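PDB 1WCU: Non-catalytic protein 1 from Piromyces equi, which probably binds beta-linked plant cell-wall polysaccharides as a non-catalytic carbohydrate-binding module of family 29. Local coordinates for residues 5-10 with 56-61; 36-41 with 46-51; 93-98 with 117-122. One frame throughout, in Å; residues are numbered along the deposited sequence. Where two conformers were deposited one is given.

Contact 1. Residues 5-10 with 56-61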
# COMPACT_ATOMS: atom_id res chain seq x y z
N THR A 5 -14.43 -8.71 2.89
CA THR A 5 -14.82 -7.61 2.04
C THR A 5 -13.53 -7.03 1.48
O THR A 5 -12.58 -6.87 2.24
CB THR A 5 -15.53 -6.55 2.87
OG1 THR A 5 -16.66 -7.14 3.54
CG2 THR A 5 -15.99 -5.42 1.99
N TYR A 6 -13.51 -6.69 0.19
CA TYR A 6 -12.31 -6.16 -0.47
C TYR A 6 -12.48 -4.71 -0.87
O TYR A 6 -13.54 -4.30 -1.38
CB TYR A 6 -11.97 -6.96 -1.73
CG TYR A 6 -11.82 -8.41 -1.48
CD1 TYR A 6 -10.62 -8.94 -1.04
CD2 TYR A 6 -12.89 -9.28 -1.65
CE1 TYR A 6 -10.47 -10.28 -0.79
CE2 TYR A 6 -12.76 -10.62 -1.41
CZ TYR A 6 -11.55 -11.12 -0.97
OH TYR A 6 -11.38 -12.46 -0.73
N SER A 7 -11.42 -3.93 -0.66
CA SER A 7 -11.28 -2.57 -1.19
C SER A 7 -10.18 -2.62 -2.24
O SER A 7 -9.02 -2.81 -1.89
CB SER A 7 -10.84 -1.57 -0.11
OG SER A 7 -11.79 -1.42 0.94
N VAL A 8 -10.54 -2.43 -3.51
CA VAL A 8 -9.57 -2.46 -4.61
C VAL A 8 -9.12 -1.02 -4.86
O VAL A 8 -9.86 -0.21 -5.40
CB VAL A 8 -10.17 -3.10 -5.88
CG1 VAL A 8 -9.15 -3.12 -7.01
CG2 VAL A 8 -10.67 -4.51 -5.59
N VAL A 9 -7.89 -0.71 -4.45
CA VAL A 9 -7.40 0.68 -4.47
C VAL A 9 -6.88 1.06 -5.86
O VAL A 9 -7.12 2.16 -6.37
CB VAL A 9 -6.25 0.84 -3.44
CG1 VAL A 9 -5.67 2.24 -3.47
CG2 VAL A 9 -6.72 0.48 -2.03
N TYR A 10 -6.17 0.11 -6.47
CA TYR A 10 -5.54 0.31 -7.77
C TYR A 10 -5.29 -1.04 -8.43
O TYR A 10 -4.74 -1.94 -7.79
CB TYR A 10 -4.21 1.07 -7.61
CG TYR A 10 -3.45 1.20 -8.91
CD1 TYR A 10 -2.46 0.29 -9.26
CD2 TYR A 10 -3.74 2.20 -9.84
CE1 TYR A 10 -1.78 0.37 -10.47
CE2 TYR A 10 -3.08 2.29 -11.04
CZ TYR A 10 -2.10 1.38 -11.36
OH TYR A 10 -1.44 1.43 -12.57
N ASN A 56 -14.57 5.69 6.66
CA ASN A 56 -13.66 6.27 7.61
C ASN A 56 -12.42 5.39 7.81
O ASN A 56 -11.37 5.91 8.16
CB ASN A 56 -14.36 6.54 8.96
CG ASN A 56 -15.47 7.54 8.82
OD1 ASN A 56 -16.66 7.22 8.96
ND2 ASN A 56 -15.09 8.76 8.48
N TYR A 57 -12.55 4.08 7.59
CA TYR A 57 -11.41 3.15 7.69
C TYR A 57 -11.47 2.10 6.60
O TYR A 57 -12.55 1.80 6.09
CB TYR A 57 -11.40 2.42 9.04
CG TYR A 57 -11.42 3.34 10.24
CD1 TYR A 57 -10.27 3.98 10.68
CD2 TYR A 57 -12.60 3.57 10.93
CE1 TYR A 57 -10.32 4.83 11.77
CE2 TYR A 57 -12.64 4.39 12.01
CZ TYR A 57 -11.51 5.03 12.43
OH TYR A 57 -11.62 5.87 13.54
N TYR A 58 -10.32 1.54 6.22
CA TYR A 58 -10.30 0.29 5.47
C TYR A 58 -10.98 -0.80 6.27
O TYR A 58 -11.85 -1.49 5.77
CB TYR A 58 -8.86 -0.12 5.16
CG TYR A 58 -8.21 0.66 4.04
CD1 TYR A 58 -8.39 0.28 2.72
CD2 TYR A 58 -7.37 1.74 4.29
CE1 TYR A 58 -7.78 0.95 1.68
CE2 TYR A 58 -6.77 2.42 3.26
CZ TYR A 58 -6.98 2.04 1.95
OH TYR A 58 -6.35 2.73 0.92
N GLY A 59 -10.55 -0.96 7.51
CA GLY A 59 -11.05 -1.99 8.40
C GLY A 59 -10.15 -2.12 9.60
O GLY A 59 -9.25 -1.30 9.80
N LYS A 60 -10.41 -3.14 10.41
CA LYS A 60 -9.66 -3.41 11.64
C LYS A 60 -8.99 -4.76 11.44
O LYS A 60 -9.66 -5.77 11.25
CB LYS A 60 -10.61 -3.41 12.84
CG LYS A 60 -9.93 -3.67 14.17
CD LYS A 60 -10.89 -3.43 15.32
CE LYS A 60 -10.20 -3.64 16.67
NZ LYS A 60 -10.06 -5.05 17.00
N GLY A 61 -7.67 -4.78 11.48
CA GLY A 61 -6.94 -5.98 11.05
C GLY A 61 -7.10 -6.20 9.56
O GLY A 61 -7.28 -5.25 8.81
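With CG1 of V9 anti to the backbone N (chi1 177°), CG2 falls beside that N and anti to the carbonyl carbon, while the ring of Y58 hangs anti to its own carbonyl carbon (chi1 -77°), and these two settings bring the methyl and the phenol together. The pairing belongs to the beta-sandwich of this carbohydrate-binding module: strand 6-10 lies in the sheet with strand 129-137. The partner segment, 56-61, is the connection from strand 47-52 of the other sheet to strand 62-70, with a corner at K60 and G61. V9 and Y10 both face I134 in a classic beta bulge. Across the contact Y58 offers its edge. V9 CG2 stands near the ring plane, 3.9 Å from Y58 CE1 and 3.7 Å from Y58 OH, and the two side chains cross at about a right angle. Further back along the same edge, S7 CB lies 4.2 Å from Y58 CD1, and S7 OG is equally far from that carbon. This is loose van der Waals packing. Other neighbours also flank the ring: F114 meets it with planes about 20° apart, and N52 touches it. V9 also rests on L16 and L50. A polar bond fixes the far end of the phenol: Y58 OH is hydrogen-bonded to the backbone oxygen L50 O within the protein interior.

Contact 2. Residues 36-41 with 46-51; sequences LVLTAD and GAISLK
L38 and I48 give up the most surface here, and they meet through their branch methyls. L38 CG stands anti to the backbone N (chi1 161°), which carries both terminal methyls onto the backbone of 46-48: CD1 sits 3.9 Å from A47 C, and CD2 lies 4.1 Å from G46 O. The same L38 CD1 reaches the branch methyl I48 CG2 at 4.1 Å. I48 places CG1 between its backbone N and carbonyl carbon (chi1 57°), and the rest of that arm extends to L36, where I48 CD1 and L36 CD2 touch at 3.7 Å. Strands 35-38 and 47-52 belong to the two different sheets of the beta-sandwich, so this is face-to-face packing across its interior, the axes of the short strand segments approaching to 8.1 Å at an angle of 134°. A serine in place of L38 would probably leave I48 CG2 and the backbone around A47 without their apolar cover and open a gap between the sheets. G46, third in buried surface, lies where the chain closes back on itself: A40 CB packs 3.6 Å from G46 N, on the side to which a beta-carbon of residue 46 would point. Beyond it, G46 is tied by a backbone hydrogen bond to D121, while L38 is tied likewise to I129.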
# COMPACT_ATOMS: atom_id res chain seq x y z
N LEU A 36 1.30 2.01 -10.85
CA LEU A 36 1.33 3.15 -9.96
C LEU A 36 2.75 3.22 -9.47
O LEU A 36 3.29 2.24 -8.97
CB LEU A 36 0.33 2.94 -8.80
CG LEU A 36 0.15 4.03 -7.76
CD1 LEU A 36 -1.19 3.82 -7.05
CD2 LEU A 36 1.27 4.05 -6.73
N VAL A 37 3.38 4.37 -9.62
CA VAL A 37 4.81 4.51 -9.34
C VAL A 37 5.06 5.48 -8.19
O VAL A 37 4.63 6.64 -8.25
CB VAL A 37 5.55 5.02 -10.57
CG1 VAL A 37 7.05 4.97 -10.34
CG2 VAL A 37 5.19 4.19 -11.79
N LEU A 38 5.77 5.01 -7.17
CA LEU A 38 6.35 5.86 -6.13
C LEU A 38 7.79 6.15 -6.50
O LEU A 38 8.58 5.21 -6.66
CB LEU A 38 6.34 5.14 -4.78
CG LEU A 38 7.27 5.64 -3.65
CD1 LEU A 38 6.97 7.09 -3.31
CD2 LEU A 38 7.19 4.74 -2.43
N THR A 39 8.14 7.43 -6.60
CA THR A 39 9.53 7.84 -6.68
C THR A 39 9.78 8.82 -5.53
O THR A 39 9.23 9.93 -5.54
CB THR A 39 9.86 8.51 -8.02
OG1 THR A 39 9.46 7.67 -9.11
CG2 THR A 39 11.35 8.82 -8.13
N ALA A 40 10.53 8.40 -4.52
CA ALA A 40 10.86 9.29 -3.41
C ALA A 40 11.75 10.41 -3.93
O ALA A 40 12.58 10.18 -4.81
CB ALA A 40 11.56 8.54 -2.30
N ASP A 41 11.60 11.61 -3.40
CA ASP A 41 12.41 12.75 -3.82
C ASP A 41 13.88 12.45 -3.49
O ASP A 41 14.18 11.64 -2.61
CB ASP A 41 11.99 14.02 -3.10
CG ASP A 41 10.61 14.49 -3.46
OD1 ASP A 41 10.08 14.11 -4.52
OD2 ASP A 41 10.05 15.27 -2.66
N GLY A 46 10.87 8.83 1.23
CA GLY A 46 9.59 9.27 0.70
C GLY A 46 8.58 8.15 0.63
O GLY A 46 8.95 6.99 0.52
N ALA A 47 7.31 8.54 0.63
CA ALA A 47 6.19 7.60 0.72
C ALA A 47 5.01 8.00 -0.12
O ALA A 47 4.74 9.19 -0.30
CB ALA A 47 5.71 7.50 2.13
N ILE A 48 4.25 7.00 -0.57
CA ILE A 48 2.83 7.22 -0.84
C ILE A 48 2.04 6.78 0.39
O ILE A 48 2.50 5.94 1.18
CB ILE A 48 2.32 6.50 -2.10
CG1 ILE A 48 2.58 4.99 -2.02
CG2 ILE A 48 2.88 7.15 -3.33
CD1 ILE A 48 1.84 4.21 -3.07
N SER A 49 0.87 7.37 0.60
CA SER A 49 -0.02 6.95 1.69
C SER A 49 -1.44 6.99 1.14
O SER A 49 -2.01 8.08 0.91
CB SER A 49 0.16 7.81 2.92
OG SER A 49 -0.68 7.31 3.95
N LEU A 50 -2.00 5.82 0.88
CA LEU A 50 -3.23 5.72 0.12
C LEU A 50 -4.41 5.72 1.08
O LEU A 50 -4.67 4.73 1.80
CB LEU A 50 -3.21 4.49 -0.80
CG LEU A 50 -2.01 4.49 -1.76
CD1 LEU A 50 -2.00 3.18 -2.55
CD2 LEU A 50 -2.04 5.70 -2.72
N LYS A 51 -5.09 6.86 1.09
CA LYS A 51 -6.21 7.17 1.99
C LYS A 51 -7.53 6.71 1.38
O LYS A 51 -7.81 6.98 0.22
CB LYS A 51 -6.23 8.69 2.25
CG LYS A 51 -7.52 9.25 2.87
CD LYS A 51 -7.68 8.93 4.36
CE LYS A 51 -8.96 9.60 4.88
NZ LYS A 51 -9.14 9.60 6.37

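Contact 3. Residues 93-98 with 117-122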
# COMPACT_ATOMS: atom_id res chain seq x y z
N GLY A 93 5.09 -4.84 6.94
CA GLY A 93 5.90 -5.72 6.11
C GLY A 93 6.96 -4.98 5.34
O GLY A 93 7.10 -3.77 5.52
N SER A 94 7.73 -5.71 4.54
CA SER A 94 8.78 -5.13 3.71
C SER A 94 8.66 -5.65 2.30
O SER A 94 8.12 -6.73 2.10
CB SER A 94 10.15 -5.46 4.26
OG SER A 94 10.37 -6.85 4.24
N PHE A 95 9.15 -4.87 1.34
CA PHE A 95 9.29 -5.35 -0.03
C PHE A 95 10.77 -5.27 -0.38
O PHE A 95 11.52 -4.54 0.26
CB PHE A 95 8.42 -4.58 -1.05
CG PHE A 95 8.74 -3.12 -1.13
CD1 PHE A 95 8.15 -2.22 -0.26
CD2 PHE A 95 9.65 -2.64 -2.06
CE1 PHE A 95 8.44 -0.89 -0.32
CE2 PHE A 95 9.95 -1.30 -2.12
CZ PHE A 95 9.34 -0.42 -1.26
N ARG A 96 11.15 -6.02 -1.41
CA ARG A 96 12.56 -6.12 -1.82
C ARG A 96 12.67 -5.97 -3.34
O ARG A 96 11.67 -5.81 -4.03
CB ARG A 96 13.19 -7.41 -1.29
CG ARG A 96 12.38 -8.67 -1.49
CD ARG A 96 12.34 -9.14 -2.93
NE ARG A 96 11.65 -10.43 -3.04
CZ ARG A 96 11.66 -11.17 -4.15
NH1 ARG A 96 12.32 -10.78 -5.22
NH2 ARG A 96 11.02 -12.34 -4.18
N SER A 97 13.89 -6.03 -3.87
CA SER A 97 14.07 -5.82 -5.31
C SER A 97 13.56 -7.03 -6.08
O SER A 97 13.74 -8.18 -5.66
CB SER A 97 15.55 -5.51 -5.68
OG SER A 97 15.98 -4.48 -4.81
N SER A 98 12.92 -6.76 -7.21
CA SER A 98 12.50 -7.81 -8.12
C SER A 98 12.45 -7.32 -9.54
O SER A 98 12.05 -6.19 -9.80
CB SER A 98 11.15 -8.39 -7.73
OG SER A 98 10.09 -7.46 -7.83
N ILE A 117 -2.76 3.22 3.71
CA ILE A 117 -1.73 2.25 3.38
C ILE A 117 -0.49 2.99 2.87
O ILE A 117 -0.54 3.66 1.82
CB ILE A 117 -2.21 1.25 2.29
CG1 ILE A 117 -3.42 0.46 2.80
CG2 ILE A 117 -1.07 0.31 1.89
CD1 ILE A 117 -4.14 -0.37 1.74
N ILE A 118 0.62 2.83 3.57
CA ILE A 118 1.89 3.50 3.24
C ILE A 118 2.85 2.54 2.54
O ILE A 118 3.00 1.40 2.96
CB ILE A 118 2.58 3.97 4.55
CG1 ILE A 118 1.82 5.13 5.19
CG2 ILE A 118 4.03 4.38 4.29
CD1 ILE A 118 2.17 5.32 6.67
N VAL A 119 3.48 3.01 1.47
CA VAL A 119 4.61 2.31 0.84
C VAL A 119 5.74 3.32 0.84
O VAL A 119 5.54 4.45 0.42
CB VAL A 119 4.31 1.83 -0.59
CG1 VAL A 119 5.48 1.04 -1.17
CG2 VAL A 119 3.07 0.94 -0.59
N GLN A 120 6.92 2.92 1.32
CA GLN A 120 8.00 3.86 1.59
C GLN A 120 9.36 3.30 1.15
O GLN A 120 9.63 2.11 1.35
CB GLN A 120 7.99 4.20 3.10
CG GLN A 120 8.73 5.42 3.49
CD GLN A 120 8.26 6.02 4.83
OE1 GLN A 120 7.53 5.42 5.65
NE2 GLN A 120 8.70 7.23 5.06
N ASP A 121 10.18 4.15 0.56
CA ASP A 121 11.53 3.79 0.07
C ASP A 121 12.58 3.86 1.16
O ASP A 121 13.08 4.93 1.47
CB ASP A 121 11.93 4.73 -1.08
CG ASP A 121 13.23 4.34 -1.74
OD1 ASP A 121 13.75 3.23 -1.48
OD2 ASP A 121 13.67 5.12 -2.61
N GLY A 122 12.96 2.71 1.70
CA GLY A 122 13.85 2.67 2.87
C GLY A 122 15.23 3.26 2.63
O GLY A 122 15.69 4.07 3.43
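F95 lays one corner of its ring, CE1 and CZ, against the CG1 methyl of V119 and the backbone of Q120. CE1 is the shared point: F95 CE1 lies 3.6 Å from V119 CG1, and F95 CE1 is equally close to Q120 O. The neighbouring carbon continues the overlap, with F95 CZ 3.6 Å from Q120 O. Both partners approach the ring obliquely, and the side chains of F95 and V119 cross at about a right angle. The phenylalanine reaches them because CG stands between the backbone N and the carbonyl carbon (chi1 61°), with the ring swung inward; V119 meets it with CG1 anti to its backbone N. The contact is apolar in character, a carbonyl oxygen beside ring carbons being its one polar element. After F95 the chain leaves the interior, and R96 folds back so that R96 NH1 donates to S97 O over 3.0 Å, a fairly straight bond (166° at the hydrogen) with the oxygen almost in the guanidinium plane. Q120 contributes its backbone oxygen to the contact, and its amide NE2 is hydrogen-bonded to Y45 O. In the beta-sandwich, strand 90-98 is an outermost strand of the five-stranded sheet and strand 116-121 lies two places further in, beyond strand 74-79. F95 packs on V76 of that intervening strand as it reaches V119, and together with V119 it faces strand 129-137 of the second sheet, on I129 and M131 respectively.

In the fold
All three contacts are buried, yet they join the sandwich differently. Contact 2 spans the two sheets face to face, contact 3 bridges two strands of one sheet that are not neighbours, and contact 1 sets an N-terminal strand against a connecting segment. Contacts 2 and 3 lie closest, their centres about 10 Å apart, and share a sheet in which strands 47-52 and 116-121 are paired, with I48 N 3.0 Å from V119 O. Contact 1 lies on the opposite side of the chain's centre from both, yet touches contact 3 through Y58 and contact 2 through Y58 and V9. Contact 2 is purely aliphatic among its side chains, whereas contacts 1 and 3 each centre on one aromatic ring.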